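Local coordinates for protein coclaurine N-methyltransferase (Coptis japonica, PDB 6GKV) that transfers a methyl group from S-adenosyl-L-methionine to the ring nitrogen of coclaurine and related tetrahydroisoquinolines in alkaloid biosynthesis, at residues T190-E201 with I217-I228. Numbering follows the deposited sequence.
Sequences TYDRILVIELFE and ISKDGLLFLEHI. With SAH (S-adenosyl-L-homocysteine), chain C; F2W (6,7-dimethoxy-2-methyl-1,2,3,4-tetrahydroisoquinolin-2-ium), chain D.
Just past the end of strand 193-197, two buried acids meet: Glu-198 OE2 and Glu-226 OE2 lie 2.7 Å apart. Glu-226, with CG anti to its own backbone N (chi1 -178°), runs extended to this meeting, and its OE1 is hydrogen-bonded to Tyr-115 OH and His-346 NE2. Glu-198 OE2 also takes the backbone N-H of Cys-94, while OE1 receives the ring nitrogen of N-methylheliamine, NAH, at 2.8 Å. Behind the acids, strands 193-197 and 221-228 run parallel at the centre of the Rossmann-like methyltransferase sheet, helix 206-215 making the beta-alpha-beta crossover. On one face Leu-223 CD1 reaches Ile-194 CG2 and Val-196 CG2, both at 3.8 Å, and Leu-225 CD1 sits over the Phe-200 ring centre. On the other, Leu-195 CD2 touches Phe-224 CB, and Ile-197 CD1 meets that ring at its edge. Past the strand, Glu-201 folds back at chi2 (95°), its OE2 taking Ile-228 N at 2.8 Å from above the carboxylate plane; water 1 joins OE1 to Glu-226 O and Leu-199 N. An alanine here, lacking the carboxylate, would probably leave Ile-228 N without its acceptor and water 1 without one of its three partners. With the homocysteine amine on Ile-197 O, the strand end holds cofactor product and methylated amine together, Glu-198 probably steadying the latter's positive charge.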
ATOM      1  N   THR A 190      14.661  26.617   0.572  1.00 92.56           N
ATOM      2  CA  THR A 190      13.405  26.008   0.139  1.00 81.57           C
ATOM      3  C   THR A 190      13.336  25.849  -1.390  1.00 80.23           C
ATOM      4  O   THR A 190      13.631  26.797  -2.125  1.00 88.21           O
ATOM      5  CB  THR A 190      12.233  26.846   0.661  1.00 76.43           C
ATOM      6  OG1 THR A 190      12.010  26.523   2.038  1.00 80.79           O
ATOM      7  CG2 THR A 190      10.991  26.557  -0.089  1.00 66.46           C
ATOM      8  N   TYR A 191      12.952  24.652  -1.854  1.00 70.44           N
ATOM      9  CA  TYR A 191      13.171  24.227  -3.253  1.00 67.95           C
ATOM     10  C   TYR A 191      11.918  23.709  -3.980  1.00 57.27           C
ATOM     11  O   TYR A 191      11.071  23.085  -3.363  1.00 53.49           O
ATOM     12  CB  TYR A 191      14.247  23.131  -3.301  1.00 64.34           C
ATOM     13  CG  TYR A 191      15.610  23.519  -2.754  1.00 61.77           C
ATOM     14  CD1 TYR A 191      15.890  23.435  -1.390  1.00 60.02           C
ATOM     15  CD2 TYR A 191      16.615  23.960  -3.599  1.00 65.45           C
ATOM     16  CE1 TYR A 191      17.120  23.787  -0.891  1.00 59.79           C
ATOM     17  CE2 TYR A 191      17.855  24.306  -3.110  1.00 70.74           C
ATOM     18  CZ  TYR A 191      18.105  24.213  -1.755  1.00 69.30           C
ATOM     19  OH  TYR A 191      19.350  24.557  -1.272  1.00 74.34           O
ATOM     20  N   ASP A 192      11.817  23.938  -5.290  1.00 54.54           N
ATOM     21  CA  ASP A 192      10.627  23.525  -6.054  1.00 61.36           C
ATOM     22  C   ASP A 192      10.570  22.021  -6.235  1.00 58.23           C
ATOM     23  O   ASP A 192       9.499  21.433  -6.395  1.00 57.23           O
ATOM     24  CB  ASP A 192      10.592  24.163  -7.446  1.00 64.24           C
ATOM     25  CG  ASP A 192      10.539  25.672  -7.405  1.00 70.27           C
ATOM     26  OD1 ASP A 192       9.901  26.237  -6.482  1.00 71.29           O
ATOM     27  OD2 ASP A 192      11.147  26.287  -8.309  1.00 68.31           O
ATOM     28  N   ARG A 193      11.737  21.398  -6.266  1.00 60.07           N
ATOM     29  CA  ARG A 193      11.773  19.967  -6.457  1.00 55.93           C
ATOM     30  C   ARG A 193      12.931  19.363  -5.704  1.00 53.23           C
ATOM     31  O   ARG A 193      14.079  19.794  -5.820  1.00 51.72           O
ATOM     32  CB  ARG A 193      11.813  19.629  -7.943  1.00 58.64           C
ATOM     33  CG  ARG A 193      10.404  19.323  -8.483  1.00 67.12           C
ATOM     34  CD  ARG A 193      10.178  19.886  -9.859  1.00 73.88           C
ATOM     35  NE  ARG A 193       8.811  19.693 -10.343  1.00 76.86           N
ATOM     36  CZ  ARG A 193       7.779  20.473 -10.038  1.00 69.31           C
ATOM     37  NH1 ARG A 193       7.932  21.509  -9.225  1.00 64.71           N
ATOM     38  NH2 ARG A 193       6.593  20.214 -10.554  1.00 68.43           N
ATOM     39  N   ILE A 194      12.577  18.389  -4.873  1.00 49.86           N
ATOM     40  CA  ILE A 194      13.535  17.643  -4.099  1.00 53.28           C
ATOM     41  C   ILE A 194      13.563  16.230  -4.618  1.00 51.41           C
ATOM     42  O   ILE A 194      12.542  15.551  -4.667  1.00 48.60           O
ATOM     43  CB  ILE A 194      13.195  17.643  -2.619  1.00 51.02           C
ATOM     44  CG1 ILE A 194      13.104  19.085  -2.123  1.00 44.62           C
ATOM     45  CG2 ILE A 194      14.256  16.839  -1.834  1.00 47.04           C
ATOM     46  CD1 ILE A 194      12.560  19.194  -0.725  1.00 44.50           C
ATOM     47  N   LEU A 195      14.747  15.802  -5.013  1.00 51.71           N
ATOM     48  CA  LEU A 195      14.937  14.484  -5.574  1.00 52.34           C
ATOM     49  C   LEU A 195      15.732  13.640  -4.603  1.00 47.95           C
ATOM     50  O   LEU A 195      16.785  14.055  -4.142  1.00 52.22           O
ATOM     51  CB  LEU A 195      15.659  14.588  -6.908  1.00 55.79           C
ATOM     52  CG  LEU A 195      14.958  15.515  -7.897  1.00 54.10           C
ATOM     53  CD1 LEU A 195      15.870  15.798  -9.065  1.00 55.62           C
ATOM     54  CD2 LEU A 195      13.692  14.854  -8.373  1.00 46.26           C
ATOM     55  N   VAL A 196      15.217  12.460  -4.289  1.00 45.25           N
ATOM     56  CA  VAL A 196      15.879  11.555  -3.367  1.00 39.27           C
ATOM     57  C   VAL A 196      16.039  10.171  -3.988  1.00 45.62           C
ATOM     58  O   VAL A 196      15.091   9.382  -3.997  1.00 52.19           O
ATOM     59  CB  VAL A 196      15.099  11.420  -2.044  1.00 38.71           C
ATOM     60  CG1 VAL A 196      15.918  10.594  -1.035  1.00 42.36           C
ATOM     61  CG2 VAL A 196      14.800  12.791  -1.454  1.00 35.67           C
ATOM     62  N   ILE A 197      17.232   9.867  -4.491  1.00 41.10           N
ATOM     63  CA  ILE A 197      17.459   8.596  -5.167  1.00 39.53           C
ATOM     64  C   ILE A 197      18.231   7.596  -4.302  1.00 40.47           C
ATOM     65  O   ILE A 197      19.449   7.654  -4.195  1.00 45.61           O
ATOM     66  CB  ILE A 197      18.206   8.793  -6.500  1.00 42.45           C
ATOM     67  CG1 ILE A 197      17.538   9.906  -7.293  1.00 43.25           C
ATOM     68  CG2 ILE A 197      18.239   7.472  -7.325  1.00 29.84           C
ATOM     69  CD1 ILE A 197      16.053   9.688  -7.520  1.00 43.41           C
ATOM     70  N   GLU A 198      17.484   6.687  -3.684  1.00 44.22           N
ATOM     71  CA  GLU A 198      18.034   5.553  -2.943  1.00 45.65           C
ATOM     72  C   GLU A 198      18.865   6.034  -1.767  1.00 41.27           C
ATOM     73  O   GLU A 198      20.040   5.742  -1.673  1.00 46.52           O
ATOM     74  CB  GLU A 198      18.841   4.633  -3.874  1.00 39.75           C
ATOM     75  CG  GLU A 198      17.955   3.933  -4.905  1.00 41.18           C
ATOM     76  CD  GLU A 198      18.680   2.905  -5.751  1.00 44.27           C
ATOM     77  OE1 GLU A 198      19.758   2.418  -5.335  1.00 39.89           O
ATOM     78  OE2 GLU A 198      18.174   2.595  -6.850  1.00 46.99           O
ATOM     79  N   LEU A 199      18.219   6.770  -0.866  1.00 43.44           N
ATOM     80  CA  LEU A 199      18.875   7.300   0.322  1.00 42.96           C
ATOM     81  C   LEU A 199      18.240   6.718   1.574  1.00 45.50           C
ATOM     82  O   LEU A 199      18.934   6.372   2.533  1.00 54.55           O
ATOM     83  CB  LEU A 199      18.779   8.818   0.353  1.00 45.80           C
ATOM     84  CG  LEU A 199      19.217   9.481   1.663  1.00 47.45           C
ATOM     85  CD1 LEU A 199      20.737   9.428   1.811  1.00 32.08           C
ATOM     86  CD2 LEU A 199      18.696  10.910   1.755  1.00 44.68           C
ATOM     87  N   PHE A 200      16.918   6.586   1.536  1.00 34.98           N
ATOM     88  CA  PHE A 200      16.107   6.161   2.682  1.00 31.28           C
ATOM     89  C   PHE A 200      16.447   4.789   3.200  1.00 34.13           C
ATOM     90  O   PHE A 200      16.253   4.512   4.388  1.00 44.61           O
ATOM     91  CB  PHE A 200      14.608   6.190   2.316  1.00 40.81           C
ATOM     92  CG  PHE A 200      13.997   7.558   2.360  1.00 41.48           C
ATOM     93  CD1 PHE A 200      14.764   8.693   2.120  1.00 42.29           C
ATOM     94  CD2 PHE A 200      12.660   7.719   2.697  1.00 51.01           C
ATOM     95  CE1 PHE A 200      14.200   9.977   2.186  1.00 52.18           C
ATOM     96  CE2 PHE A 200      12.085   9.006   2.774  1.00 46.95           C
ATOM     97  CZ  PHE A 200      12.855  10.131   2.517  1.00 38.26           C
ATOM     98  N   GLU A 201      16.945   3.927   2.309  1.00 29.55           N
ATOM     99  CA  GLU A 201      17.409   2.590   2.687  1.00 40.67           C
ATOM    100  C   GLU A 201      18.456   2.590   3.819  1.00 41.63           C
ATOM    101  O   GLU A 201      18.651   1.575   4.502  1.00 37.68           O
ATOM    102  CB  GLU A 201      17.987   1.868   1.458  1.00 41.09           C
ATOM    103  CG  GLU A 201      16.932   1.495   0.382  1.00 40.33           C
ATOM    104  CD  GLU A 201      16.821   2.522  -0.733  1.00 40.31           C
ATOM    105  OE1 GLU A 201      16.887   3.729  -0.454  1.00 41.61           O
ATOM    106  OE2 GLU A 201      16.696   2.116  -1.909  1.00 47.28           O
ATOM    107  N   ILE A 217      10.335  21.906   1.120  1.00 57.16           N
ATOM    108  CA  ILE A 217       9.549  21.963  -0.114  1.00 52.86           C
ATOM    109  C   ILE A 217       8.906  23.341  -0.256  1.00 60.72           C
ATOM    110  O   ILE A 217       8.312  23.842   0.695  1.00 61.50           O
ATOM    111  CB  ILE A 217       8.438  20.886  -0.155  1.00 48.89           C
ATOM    112  CG1 ILE A 217       9.011  19.471  -0.113  1.00 51.18           C
ATOM    113  CG2 ILE A 217       7.612  21.012  -1.423  1.00 55.45           C
ATOM    114  CD1 ILE A 217       7.933  18.368  -0.168  1.00 40.50           C
ATOM    115  N   SER A 218       9.037  23.949  -1.434  1.00 65.32           N
ATOM    116  CA  SER A 218       8.373  25.214  -1.723  1.00 79.10           C
ATOM    117  C   SER A 218       6.888  24.975  -1.828  1.00 87.99           C
ATOM    118  O   SER A 218       6.450  23.830  -1.956  1.00 89.13           O
ATOM    119  CB  SER A 218       8.886  25.847  -3.028  1.00 85.07           C
ATOM    120  OG  SER A 218      10.233  26.271  -2.934  1.00 89.65           O
ATOM    121  N   LYS A 219       6.115  26.053  -1.763  1.00 84.47           N
ATOM    122  CA  LYS A 219       4.713  25.976  -2.122  1.00 80.57           C
ATOM    123  C   LYS A 219       4.615  25.399  -3.522  1.00 74.33           C
ATOM    124  O   LYS A 219       5.357  25.812  -4.422  1.00 70.59           O
ATOM    125  CB  LYS A 219       4.050  27.354  -2.040  1.00 85.53           C
ATOM    126  CG  LYS A 219       2.692  27.380  -1.340  1.00 86.30           C
ATOM    127  CD  LYS A 219       2.105  28.788  -1.403  1.00 87.37           C
ATOM    128  CE  LYS A 219       0.585  28.826  -1.286  1.00 85.12           C
ATOM    129  NZ  LYS A 219       0.109  30.265  -1.309  1.00 86.79           N
ATOM    130  N   ASP A 220       3.728  24.418  -3.680  1.00 67.52           N
ATOM    131  CA  ASP A 220       3.520  23.748  -4.959  1.00 71.99           C
ATOM    132  C   ASP A 220       4.785  23.061  -5.462  1.00 66.80           C
ATOM    133  O   ASP A 220       4.955  22.844  -6.660  1.00 65.71           O
ATOM    134  CB  ASP A 220       3.018  24.737  -6.014  1.00 79.66           C
ATOM    135  CG  ASP A 220       1.721  25.411  -5.612  1.00 83.86           C
ATOM    136  OD1 ASP A 220       1.301  25.288  -4.434  1.00 83.45           O
ATOM    137  OD2 ASP A 220       1.126  26.067  -6.489  1.00 84.40           O
ATOM    138  N   GLY A 221       5.678  22.747  -4.537  1.00 65.03           N
ATOM    139  CA  GLY A 221       6.861  21.978  -4.863  1.00 69.00           C
ATOM    140  C   GLY A 221       6.567  20.497  -4.743  1.00 66.43           C
ATOM    141  O   GLY A 221       5.591  20.108  -4.098  1.00 64.73           O
ATOM    142  N   LEU A 222       7.408  19.672  -5.362  1.00 65.91           N
ATOM    143  CA  LEU A 222       7.250  18.220  -5.294  1.00 52.92           C
ATOM    144  C   LEU A 222       8.457  17.545  -4.680  1.00 55.41           C
ATOM    145  O   LEU A 222       9.561  18.090  -4.670  1.00 58.31           O
ATOM    146  CB  LEU A 222       6.990  17.636  -6.685  1.00 49.93           C
ATOM    147  CG  LEU A 222       5.832  18.312  -7.419  1.00 54.16           C
ATOM    148  CD1 LEU A 222       5.548  17.670  -8.756  1.00 50.13           C
ATOM    149  CD2 LEU A 222       4.591  18.311  -6.538  1.00 63.89           C
ATOM    150  N   LEU A 223       8.209  16.358  -4.140  1.00 50.16           N
ATOM    151  CA  LEU A 223       9.234  15.451  -3.663  1.00 47.57           C
ATOM    152  C   LEU A 223       9.198  14.175  -4.505  1.00 52.97           C
ATOM    153  O   LEU A 223       8.179  13.483  -4.528  1.00 49.02           O
ATOM    154  CB  LEU A 223       9.015  15.102  -2.188  1.00 42.12           C
ATOM    155  CG  LEU A 223       9.916  13.957  -1.706  1.00 43.01           C
ATOM    156  CD1 LEU A 223      11.368  14.365  -1.840  1.00 42.75           C
ATOM    157  CD2 LEU A 223       9.604  13.518  -0.267  1.00 37.92           C
ATOM    158  N   PHE A 224      10.286  13.868  -5.211  1.00 50.59           N
ATOM    159  CA  PHE A 224      10.352  12.603  -5.942  1.00 40.85           C
ATOM    160  C   PHE A 224      11.322  11.617  -5.270  1.00 47.86           C
ATOM    161  O   PHE A 224      12.491  11.944  -4.993  1.00 42.43           O
ATOM    162  CB  PHE A 224      10.763  12.819  -7.390  1.00 34.49           C
ATOM    163  CG  PHE A 224      10.938  11.528  -8.151  1.00 45.38           C
ATOM    164  CD1 PHE A 224       9.831  10.805  -8.585  1.00 45.90           C
ATOM    165  CD2 PHE A 224      12.198  11.021  -8.407  1.00 43.56           C
ATOM    166  CE1 PHE A 224       9.987   9.609  -9.274  1.00 45.13           C
ATOM    167  CE2 PHE A 224      12.358   9.821  -9.092  1.00 44.63           C
ATOM    168  CZ  PHE A 224      11.250   9.115  -9.527  1.00 42.66           C
ATOM    169  N   LEU A 225      10.835  10.404  -5.024  1.00 49.86           N
ATOM    170  CA  LEU A 225      11.606   9.382  -4.315  1.00 46.82           C
ATOM    171  C   LEU A 225      11.785   8.080  -5.090  1.00 43.64           C
ATOM    172  O   LEU A 225      10.834   7.542  -5.621  1.00 43.28           O
ATOM    173  CB  LEU A 225      10.933   9.059  -2.986  1.00 49.24           C
ATOM    174  CG  LEU A 225      11.515   7.869  -2.226  1.00 49.52           C
ATOM    175  CD1 LEU A 225      12.893   8.224  -1.773  1.00 45.33           C
ATOM    176  CD2 LEU A 225      10.632   7.512  -1.037  1.00 54.81           C
ATOM    177  N   GLU A 226      13.012   7.570  -5.125  1.00 44.49           N
ATOM    178  CA  GLU A 226      13.262   6.208  -5.576  1.00 43.08           C
ATOM    179  C   GLU A 226      13.879   5.386  -4.439  1.00 50.03           C
ATOM    180  O   GLU A 226      14.835   5.826  -3.779  1.00 44.19           O
ATOM    181  CB  GLU A 226      14.184   6.176  -6.800  1.00 37.54           C
ATOM    182  CG  GLU A 226      14.428   4.750  -7.341  1.00 42.64           C
ATOM    183  CD  GLU A 226      15.466   4.693  -8.469  1.00 49.33           C
ATOM    184  OE1 GLU A 226      15.119   5.000  -9.626  1.00 54.44           O
ATOM    185  OE2 GLU A 226      16.632   4.343  -8.207  1.00 45.33           O
ATOM    186  N   HIS A 227      13.316   4.201  -4.202  1.00 35.67           N
ATOM    187  CA  HIS A 227      13.910   3.262  -3.274  1.00 33.34           C
ATOM    188  C   HIS A 227      13.759   1.870  -3.819  1.00 37.61           C
ATOM    189  O   HIS A 227      12.749   1.554  -4.427  1.00 36.86           O
ATOM    190  CB  HIS A 227      13.268   3.340  -1.900  1.00 27.53           C
ATOM    191  CG  HIS A 227      11.806   3.036  -1.898  1.00 39.80           C
ATOM    192  ND1 HIS A 227      11.310   1.787  -1.592  1.00 40.36           N
ATOM    193  CD2 HIS A 227      10.730   3.820  -2.141  1.00 39.22           C
ATOM    194  CE1 HIS A 227       9.989   1.815  -1.644  1.00 39.41           C
ATOM    195  NE2 HIS A 227       9.610   3.037  -1.974  1.00 40.77           N
ATOM    196  N   ILE A 228      14.760   1.033  -3.614  1.00 30.20           N
ATOM    197  CA  ILE A 228      14.598  -0.344  -3.996  1.00 34.08           C
ATOM    198  C   ILE A 228      13.629  -0.935  -2.970  1.00 36.92           C
ATOM    199  O   ILE A 228      13.453  -0.359  -1.897  1.00 38.72           O
ATOM    200  CB  ILE A 228      15.953  -1.081  -4.046  1.00 36.57           C
ATOM    201  CG1 ILE A 228      16.730  -0.865  -2.749  1.00 27.08           C
ATOM    202  CG2 ILE A 228      16.768  -0.539  -5.204  1.00 39.12           C
ATOM    203  CD1 ILE A 228      16.395  -1.833  -1.657  1.00 29.76           C
TER
HETATM  204  N   SAH C 501      21.868   9.192  -5.228  1.00 52.43           N
HETATM  205  CA  SAH C 501      23.131   8.746  -5.797  1.00 58.27           C
HETATM  206  CB  SAH C 501      23.800   7.716  -4.897  1.00 61.14           C
HETATM  207  CG  SAH C 501      22.860   6.791  -4.128  1.00 62.33           C
HETATM  208  SD  SAH C 501      23.775   5.783  -2.928  1.00 71.02           S
HETATM  209  C   SAH C 501      22.947   8.155  -7.186  1.00 56.36           C
HETATM  210  O   SAH C 501      21.810   7.839  -7.538  1.00 58.08           O
HETATM  211  OXT SAH C 501      23.907   7.981  -7.957  1.00 51.87           O
HETATM  212  C5' SAH C 501      23.218   6.761  -1.503  1.00 53.42           C
HETATM  213  C4' SAH C 501      23.761   8.194  -1.462  1.00 68.55           C
HETATM  214  O4' SAH C 501      23.311   8.860  -0.293  1.00 70.32           O
HETATM  215  C3' SAH C 501      25.282   8.249  -1.434  1.00 76.99           C
HETATM  216  O3' SAH C 501      25.709   9.355  -2.188  1.00 82.08           O
HETATM  217  C2' SAH C 501      25.643   8.527   0.004  1.00 71.42           C
HETATM  218  O2' SAH C 501      26.823   9.292   0.036  1.00 71.09           O
HETATM  219  C1' SAH C 501      24.417   9.302   0.485  1.00 67.04           C
HETATM  220  N9  SAH C 501      24.154   9.146   1.934  1.00 62.24           N
HETATM  221  C8  SAH C 501      24.034   7.983   2.665  1.00 66.04           C
HETATM  222  N7  SAH C 501      23.794   8.313   3.960  1.00 65.32           N
HETATM  223  C5  SAH C 501      23.760   9.671   4.067  1.00 60.28           C
HETATM  224  C6  SAH C 501      23.564  10.543   5.145  1.00 69.53           C
HETATM  225  N6  SAH C 501      23.351  10.079   6.380  1.00 75.98           N
HETATM  226  N1  SAH C 501      23.594  11.908   4.924  1.00 67.44           N
HETATM  227  C2  SAH C 501      23.823  12.402   3.652  1.00 60.64           C
HETATM  228  N3  SAH C 501      24.016  11.538   2.593  1.00 50.05           N
HETATM  229  C4  SAH C 501      23.987  10.198   2.801  1.00 51.24           C
HETATM  230  CAM F2W D 502      23.746  -4.345  -4.999  1.00 42.62           C
HETATM  231  OAK F2W D 502      22.637  -4.449  -4.076  1.00 40.22           O
HETATM  232  CAB F2W D 502      22.231  -3.199  -3.680  1.00 40.37           C
HETATM  233  CAA F2W D 502      22.801  -2.015  -4.164  1.00 46.93           C
HETATM  234  CAF F2W D 502      22.317  -0.803  -3.681  1.00 47.90           C
HETATM  235  CAJ F2W D 502      22.792   0.418  -4.128  1.00 54.78           C
HETATM  236  CAI F2W D 502      22.598   1.657  -3.195  1.00 59.35           C
HETATM  237  NAH F2W D 502      21.142   1.736  -2.994  1.00 65.15           N
HETATM  238  CAO F2W D 502      21.040   2.731  -1.907  1.00 72.54           C
HETATM  239  CAG F2W D 502      20.922   0.452  -2.322  1.00 50.62           C
HETATM  240  CAE F2W D 502      21.256  -0.769  -2.817  1.00 40.96           C
HETATM  241  CAD F2W D 502      20.710  -1.946  -2.311  1.00 34.43           C
HETATM  242  CAC F2W D 502      21.178  -3.161  -2.780  1.00 27.17           C
HETATM  243  OAL F2W D 502      20.717  -4.381  -2.363  1.00 42.38           O
HETATM  244  CAN F2W D 502      19.621  -4.429  -1.429  1.00 31.92           C
HETATM  245  O   HOH W   1      15.371   6.277  -1.144  1.00 42.90           O